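Local coordinates for 6-phospho-alpha-glucosidase (Merdibacter massiliensis, PDB 6VC6), which probably hydrolyses 6-phospho-alpha-glucosides to release glucose 6-phosphate, using NAD and a manganese ion in the manner of family 4 glycoside hydrolases, at residues G115-I127 against S146-F160. Sequence-based numbering, arbitrary orientation.
With NAD (nicotinamide-adenine-dinucleotide), chain G; G6P (6-O-phosphono-alpha-D-glucopyranose), chain F.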
loop_
_atom_site.group_PDB
_atom_site.type_symbol
_atom_site.label_atom_id
_atom_site.label_comp_id
_atom_site.label_asym_id
_atom_site.label_seq_id
_atom_site.Cartn_x
_atom_site.Cartn_y
_atom_site.Cartn_z
ATOM N N GLY A 115 -0.549 11.422 6.024
ATOM C CA GLY A 115 -0.276 10.734 4.775
ATOM C C GLY A 115 0.490 11.591 3.786
ATOM O O GLY A 115 1.398 11.109 3.105
HETATM N N MSE A 116 0.142 12.870 3.697
HETATM C CA MSE A 116 0.804 13.774 2.767
HETATM C C MSE A 116 2.223 14.090 3.231
HETATM O O MSE A 116 3.117 14.306 2.413
HETATM C CB MSE A 116 -0.009 15.057 2.601
HETATM C CG MSE A 116 -1.281 14.859 1.787
HETATM SE SE MSE A 116 -2.280 16.504 1.487
HETATM C CE MSE A 116 -3.122 16.661 3.238
ATOM N N ALA A 117 2.424 14.118 4.549
ATOM C CA ALA A 117 3.775 14.249 5.083
ATOM C C ALA A 117 4.604 13.016 4.753
ATOM O O ALA A 117 5.753 13.124 4.306
ATOM C CB ALA A 117 3.725 14.476 6.592
ATOM N N TYR A 118 4.035 11.829 4.979
ATOM C CA TYR A 118 4.671 10.598 4.532
ATOM C C TYR A 118 4.847 10.587 3.019
ATOM O O TYR A 118 5.841 10.055 2.511
ATOM C CB TYR A 118 3.841 9.397 4.994
ATOM C CG TYR A 118 4.444 8.039 4.707
ATOM C CD1 TYR A 118 5.820 7.864 4.624
ATOM C CD2 TYR A 118 3.631 6.925 4.528
ATOM C CE1 TYR A 118 6.368 6.620 4.361
ATOM C CE2 TYR A 118 4.170 5.680 4.268
ATOM C CZ TYR A 118 5.538 5.533 4.185
ATOM O OH TYR A 118 6.074 4.292 3.924
ATOM N N GLY A 119 3.904 11.183 2.284
ATOM C CA GLY A 119 4.017 11.215 0.836
ATOM C C GLY A 119 5.205 12.025 0.353
ATOM O O GLY A 119 5.893 11.631 -0.592
ATOM N N LEU A 120 5.464 13.166 0.996
ATOM C CA LEU A 120 6.595 13.995 0.594
ATOM C C LEU A 120 7.919 13.293 0.870
ATOM O O LEU A 120 8.865 13.410 0.081
ATOM C CB LEU A 120 6.537 15.345 1.307
ATOM C CG LEU A 120 5.548 16.357 0.725
ATOM C CD1 LEU A 120 5.685 17.708 1.413
ATOM C CD2 LEU A 120 5.741 16.494 -0.778
ATOM N N ARG A 121 8.005 12.560 1.982
ATOM C CA ARG A 121 9.204 11.772 2.253
ATOM C C ARG A 121 9.367 10.656 1.229
ATOM O O ARG A 121 10.485 10.372 0.782
ATOM C CB ARG A 121 9.148 11.191 3.665
ATOM C CG ARG A 121 9.295 12.214 4.775
ATOM C CD ARG A 121 9.626 11.543 6.101
ATOM N NE ARG A 121 8.628 10.546 6.481
ATOM C CZ ARG A 121 7.471 10.831 7.070
ATOM N NH1 ARG A 121 7.155 12.089 7.348
ATOM N NH2 ARG A 121 6.626 9.857 7.382
ATOM N N SER A 122 8.262 10.014 0.846
ATOM C CA SER A 122 8.341 8.905 -0.099
ATOM C C SER A 122 8.694 9.392 -1.499
ATOM O O SER A 122 9.432 8.715 -2.223
ATOM C CB SER A 122 7.023 8.132 -0.110
ATOM O OG SER A 122 6.818 7.466 1.123
ATOM N N CYS A 123 8.181 10.560 -1.896
ATOM C CA CYS A 123 8.517 11.108 -3.208
ATOM C C CYS A 123 10.023 11.267 -3.373
ATOM O O CYS A 123 10.582 10.923 -4.421
ATOM C CB CYS A 123 7.821 12.453 -3.416
ATOM S SG CYS A 123 6.049 12.354 -3.731
ATOM N N VAL A 124 10.695 11.782 -2.342
ATOM C CA VAL A 124 12.137 11.998 -2.418
ATOM C C VAL A 124 12.874 10.667 -2.505
ATOM O O VAL A 124 13.746 10.475 -3.359
ATOM C CB VAL A 124 12.613 12.830 -1.214
ATOM C CG1 VAL A 124 14.133 12.874 -1.161
ATOM C CG2 VAL A 124 12.032 14.235 -1.275
ATOM N N ASP A 125 12.526 9.723 -1.627
ATOM C CA ASP A 125 13.288 8.483 -1.530
ATOM C C ASP A 125 12.928 7.484 -2.625
ATOM O O ASP A 125 13.789 6.702 -3.043
ATOM C CB ASP A 125 13.085 7.850 -0.153
ATOM C CG ASP A 125 13.914 8.521 0.928
ATOM O OD1 ASP A 125 14.401 9.648 0.695
ATOM O OD2 ASP A 125 14.078 7.921 2.011
HETATM N N MSE A 126 11.685 7.466 -3.079
HETATM C CA MSE A 126 11.287 6.559 -4.139
HETATM C C MSE A 126 11.912 6.933 -5.469
HETATM O O MSE A 126 12.402 6.047 -6.155
HETATM C CB MSE A 126 9.779 6.474 -4.304
HETATM C CG MSE A 126 9.056 5.628 -3.267
HETATM SE SE MSE A 126 9.479 3.724 -3.323
HETATM C CE MSE A 126 8.932 3.309 -5.135
ATOM N N ILE A 127 11.903 8.205 -5.841
ATOM C CA ILE A 127 12.497 8.660 -7.093
ATOM C C ILE A 127 14.007 8.450 -7.075
ATOM O O ILE A 127 14.608 8.065 -8.087
ATOM C CB ILE A 127 12.119 10.131 -7.351
ATOM C CG1 ILE A 127 10.640 10.228 -7.733
ATOM C CG2 ILE A 127 13.000 10.740 -8.432
ATOM C CD1 ILE A 127 10.129 11.638 -7.867
ATOM N N SER A 146 5.326 0.315 -1.400
ATOM C CA SER A 146 5.667 1.439 -0.536
ATOM C C SER A 146 4.633 2.555 -0.584
ATOM O O SER A 146 4.257 3.015 -1.644
ATOM C CB SER A 146 7.038 2.007 -0.915
ATOM O OG SER A 146 7.999 0.993 -1.120
ATOM N N ASN A 147 4.220 3.002 0.593
ATOM C CA ASN A 147 3.175 4.008 0.749
ATOM C C ASN A 147 3.713 5.439 0.892
ATOM O O ASN A 147 4.893 5.592 1.141
ATOM C CB ASN A 147 2.279 3.662 1.932
ATOM C CG ASN A 147 1.120 2.776 1.544
ATOM O OD1 ASN A 147 0.406 3.058 0.598
ATOM N ND2 ASN A 147 0.929 1.701 2.280
ATOM N N PRO A 148 2.861 6.439 0.721
ATOM C CA PRO A 148 1.457 6.245 0.353
ATOM C C PRO A 148 1.303 6.041 -1.141
ATOM O O PRO A 148 1.747 6.866 -1.913
ATOM C CB PRO A 148 0.789 7.550 0.756
ATOM C CG PRO A 148 1.823 8.372 1.403
ATOM C CD PRO A 148 3.159 7.811 1.116
ATOM N N ALA A 149 0.674 4.947 -1.524
ATOM C CA ALA A 149 0.687 4.481 -2.893
ATOM C C ALA A 149 0.114 5.481 -3.888
ATOM O O ALA A 149 0.630 5.623 -4.977
ATOM C CB ALA A 149 -0.021 3.145 -3.006
ATOM N N ALA A 150 -0.958 6.161 -3.521
ATOM C CA ALA A 150 -1.572 7.120 -4.433
ATOM C C ALA A 150 -0.633 8.270 -4.768
ATOM O O ALA A 150 -0.559 8.703 -5.905
ATOM C CB ALA A 150 -2.869 7.653 -3.856
ATOM N N ILE A 151 0.086 8.758 -3.770
ATOM C CA ILE A 151 1.000 9.875 -3.992
ATOM C C ILE A 151 2.251 9.404 -4.725
ATOM O O ILE A 151 2.765 10.098 -5.610
ATOM C CB ILE A 151 1.345 10.553 -2.653
ATOM C CG1 ILE A 151 0.089 11.169 -2.034
ATOM C CG2 ILE A 151 2.423 11.611 -2.845
ATOM C CD1 ILE A 151 0.233 11.507 -0.568
ATOM N N VAL A 152 2.755 8.217 -4.375
ATOM C CA VAL A 152 3.958 7.700 -5.021
ATOM C C VAL A 152 3.705 7.449 -6.503
ATOM O O VAL A 152 4.539 7.781 -7.354
ATOM C CB VAL A 152 4.446 6.426 -4.306
ATOM C CG1 VAL A 152 5.562 5.763 -5.099
ATOM C CG2 VAL A 152 4.917 6.755 -2.898
ATOM N N ALA A 153 2.549 6.869 -6.835
ATOM C CA ALA A 153 2.238 6.585 -8.233
ATOM C C ALA A 153 2.149 7.864 -9.054
ATOM O O ALA A 153 2.577 7.899 -10.214
ATOM C CB ALA A 153 0.935 5.792 -8.332
ATOM N N GLU A 154 1.596 8.929 -8.468
ATOM C CA GLU A 154 1.496 10.195 -9.187
ATOM C C GLU A 154 2.872 10.803 -9.430
ATOM O O GLU A 154 3.143 11.322 -10.519
ATOM C CB GLU A 154 0.602 11.165 -8.412
ATOM C CG GLU A 154 0.685 12.612 -8.878
ATOM C CD GLU A 154 0.108 12.826 -10.267
ATOM O OE1 GLU A 154 -0.628 11.944 -10.757
ATOM O OE2 GLU A 154 0.391 13.884 -10.868
ATOM N N ALA A 155 3.757 10.740 -8.432
ATOM C CA ALA A 155 5.103 11.276 -8.608
ATOM C C ALA A 155 5.908 10.440 -9.597
ATOM O O ALA A 155 6.682 10.986 -10.392
ATOM C CB ALA A 155 5.820 11.352 -7.261
ATOM N N LEU A 156 5.739 9.116 -9.564
ATOM C CA LEU A 156 6.461 8.258 -10.498
ATOM C C LEU A 156 5.924 8.394 -11.917
ATOM O O LEU A 156 6.661 8.159 -12.881
ATOM C CB LEU A 156 6.390 6.802 -10.037
ATOM C CG LEU A 156 7.114 6.484 -8.727
ATOM C CD1 LEU A 156 7.118 4.987 -8.457
ATOM C CD2 LEU A 156 8.534 7.035 -8.742
ATOM N N ARG A 157 4.650 8.767 -12.063
ATOM C CA ARG A 157 4.102 9.024 -13.391
ATOM C C ARG A 157 4.820 10.187 -14.064
ATOM O O ARG A 157 5.081 10.152 -15.272
ATOM C CB ARG A 157 2.602 9.304 -13.290
ATOM C CG ARG A 157 1.950 9.702 -14.605
ATOM C CD ARG A 157 0.534 10.219 -14.392
ATOM N NE ARG A 157 0.513 11.543 -13.773
ATOM C CZ ARG A 157 0.694 12.680 -14.437
ATOM N NH1 ARG A 157 0.916 12.661 -15.744
ATOM N NH2 ARG A 157 0.656 13.840 -13.794
ATOM N N ARG A 158 5.158 11.223 -13.293
ATOM C CA ARG A 158 5.844 12.379 -13.856
ATOM C C ARG A 158 7.331 12.112 -14.057
ATOM O O ARG A 158 7.905 12.517 -15.074
ATOM C CB ARG A 158 5.648 13.598 -12.954
ATOM C CG ARG A 158 4.198 13.961 -12.682
ATOM C CD ARG A 158 4.101 15.361 -12.098
ATOM N NE ARG A 158 2.796 15.628 -11.502
ATOM C CZ ARG A 158 2.469 16.774 -10.913
ATOM N NH1 ARG A 158 3.356 17.758 -10.838
ATOM N NH2 ARG A 158 1.258 16.936 -10.394
ATOM N N GLU A 159 7.970 11.436 -13.099
ATOM C CA GLU A 159 9.416 11.247 -13.169
ATOM C C GLU A 159 9.797 10.238 -14.246
ATOM O O GLU A 159 10.819 10.403 -14.923
ATOM C CB GLU A 159 9.955 10.806 -11.810
ATOM C CG GLU A 159 11.471 10.711 -11.746
ATOM C CD GLU A 159 12.144 12.069 -11.740
ATOM O OE1 GLU A 159 11.570 13.016 -11.162
ATOM O OE2 GLU A 159 13.247 12.189 -12.312
ATOM N N PHE A 160 8.995 9.191 -14.421
ATOM C CA PHE A 160 9.279 8.122 -15.378
ATOM C C PHE A 160 8.082 7.942 -16.302
ATOM O O PHE A 160 7.347 6.951 -16.209
ATOM C CB PHE A 160 9.622 6.821 -14.652
ATOM C CG PHE A 160 10.691 6.976 -13.609
ATOM C CD1 PHE A 160 12.030 6.985 -13.967
ATOM C CD2 PHE A 160 10.360 7.119 -12.271
ATOM C CE1 PHE A 160 13.018 7.130 -13.011
ATOM C CE2 PHE A 160 11.343 7.264 -11.310
ATOM C CZ PHE A 160 12.675 7.271 -11.681
HETATM P PA NAD G . 9.305 -0.704 8.548
HETATM O O1A NAD G . 9.216 -1.907 9.455
HETATM O O2A NAD G . 9.834 0.605 9.081
HETATM O O5B NAD G . 10.175 -1.103 7.255
HETATM C C5B NAD G . 10.700 -0.096 6.398
HETATM C C4B NAD G . 12.095 -0.493 5.945
HETATM O O4B NAD G . 12.458 0.250 4.779
HETATM C C3B NAD G . 13.117 -0.177 7.025
HETATM O O3B NAD G . 13.914 -1.335 7.281
HETATM C C2B NAD G . 13.986 0.915 6.441
HETATM O O2B NAD G . 15.356 0.718 6.800
HETATM C C1B NAD G . 13.782 0.759 4.944
HETATM N N9A NAD G . 13.963 2.044 4.225
HETATM C C8A NAD G . 13.513 3.255 4.602
HETATM N N7A NAD G . 13.873 4.209 3.703
HETATM C C5A NAD G . 14.575 3.601 2.728
HETATM C C6A NAD G . 15.252 4.012 1.475
HETATM N N6A NAD G . 15.252 5.305 1.068
HETATM N N1A NAD G . 15.871 3.053 0.750
HETATM C C2A NAD G . 15.881 1.764 1.138
HETATM N N3A NAD G . 15.289 1.322 2.261
HETATM C C4A NAD G . 14.635 2.176 3.082
HETATM O O3 NAD G . 7.862 -0.431 7.887
HETATM P PN NAD G . 6.741 -1.575 7.746
HETATM O O1N NAD G . 5.688 -1.342 8.805
HETATM O O2N NAD G . 7.405 -2.925 7.609
HETATM O O5D NAD G . 6.119 -1.169 6.322
HETATM C C5D NAD G . 6.792 -1.527 5.117
HETATM C C4D NAD G . 6.170 -0.744 3.971
HETATM O O4D NAD G . 5.155 -1.526 3.338
HETATM C C3D NAD G . 5.500 0.521 4.490
HETATM O O3D NAD G . 5.883 1.622 3.664
HETATM C C2D NAD G . 4.021 0.273 4.309
HETATM O O2D NAD G . 3.327 1.482 3.997
HETATM C C1D NAD G . 4.012 -0.694 3.140
HETATM N N1N NAD G . 2.771 -1.460 3.054
HETATM C C2N NAD G . 1.990 -1.224 1.999
HETATM C C3N NAD G . 0.796 -1.899 1.827
HETATM C C7N NAD G . -0.045 -1.592 0.625
HETATM O O7N NAD G . -1.196 -1.992 0.578
HETATM N N7N NAD G . 0.494 -0.873 -0.360
HETATM C C4N NAD G . 0.413 -2.848 2.766
HETATM C C5N NAD G . 1.241 -3.075 3.861
HETATM C C6N NAD G . 2.433 -2.365 3.981
HETATM C C1 G6P F . -3.828 -1.481 5.003
HETATM C C2 G6P F . -3.266 -0.846 3.723
HETATM C C3 G6P F . -1.788 -0.503 3.788
HETATM C C4 G6P F . -1.479 0.084 5.145
HETATM C C5 G6P F . -1.646 -1.026 6.165
HETATM C C6 G6P F . -1.459 -0.460 7.566
HETATM O O1 G6P F . -4.425 -2.745 4.684
HETATM O O2 G6P F . -3.493 -1.730 2.618
HETATM O O3 G6P F . -1.441 0.429 2.759
HETATM O O4 G6P F . -0.132 0.564 5.160
HETATM O O5 G6P F . -2.941 -1.638 6.129
HETATM O O6 G6P F . -1.033 -1.507 8.430
HETATM P P G6P F . -0.457 -1.174 9.894
HETATM O O1P G6P F . 0.995 -0.861 9.623
HETATM O O2P G6P F . -1.275 0.007 10.364
HETATM O O3P G6P F . -0.708 -2.439 10.678
#
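Segment 115-127 of helix 113-136 packs against the loop at 146-148 and helix 149-159 in a buried contact beside the NAD and sugar-phosphate sites. Both belong to the NAD-binding Rossmann-like part of the family 4 glycosidase, where loop 146-148 follows parallel strand 141-144. The two helices run in roughly the same direction, 38° apart, with axes 9.1 Å apart at closest approach. G119 lets them come near: a side chain there would collide with CD1 of I151. I151 fits as a knob among G115, M116, G119 and C123. Further along, C123 SG meets A155 CB at 3.7 Å. M126, modelled as selenomethionine, bends at chi2 and chi3, and its CE reaches L156 CD1. I127 lays CG2 against CG of E159, whose carboxylate is held by H131 and Y399.

The polar end centres on the N147 carbonyl and the cis peptide before P148. S122 OG donates to N147 O at 2.7 Å, on a lone pair in the carbonyl plane. With its CG anti to the backbone nitrogen (chi1 -175°), Y118 turns one ring face to this turn. P148 CD lies over that face, 3.9 Å from the centroid, in a CH-pi contact. N147 O lies over its rim, and NAD O3D is at the ring edge, 2.7 Å from Y118 OH. Replacing Y118 by alanine is likely to leave P148 CD without its aromatic surface and the NAD ribose without a neighbouring hydroxyl.

N147 OD1 accepts from A149 N, an Asx turn at the helix start. With OD1 held this way, ND2 donates to NAD O2D at 3.0 Å and to G6P O3 at 2.7 Å. The turn packed on Y118 and S122 thus carries the amide that bridges cofactor and sugar, consistent with the packing steadying it.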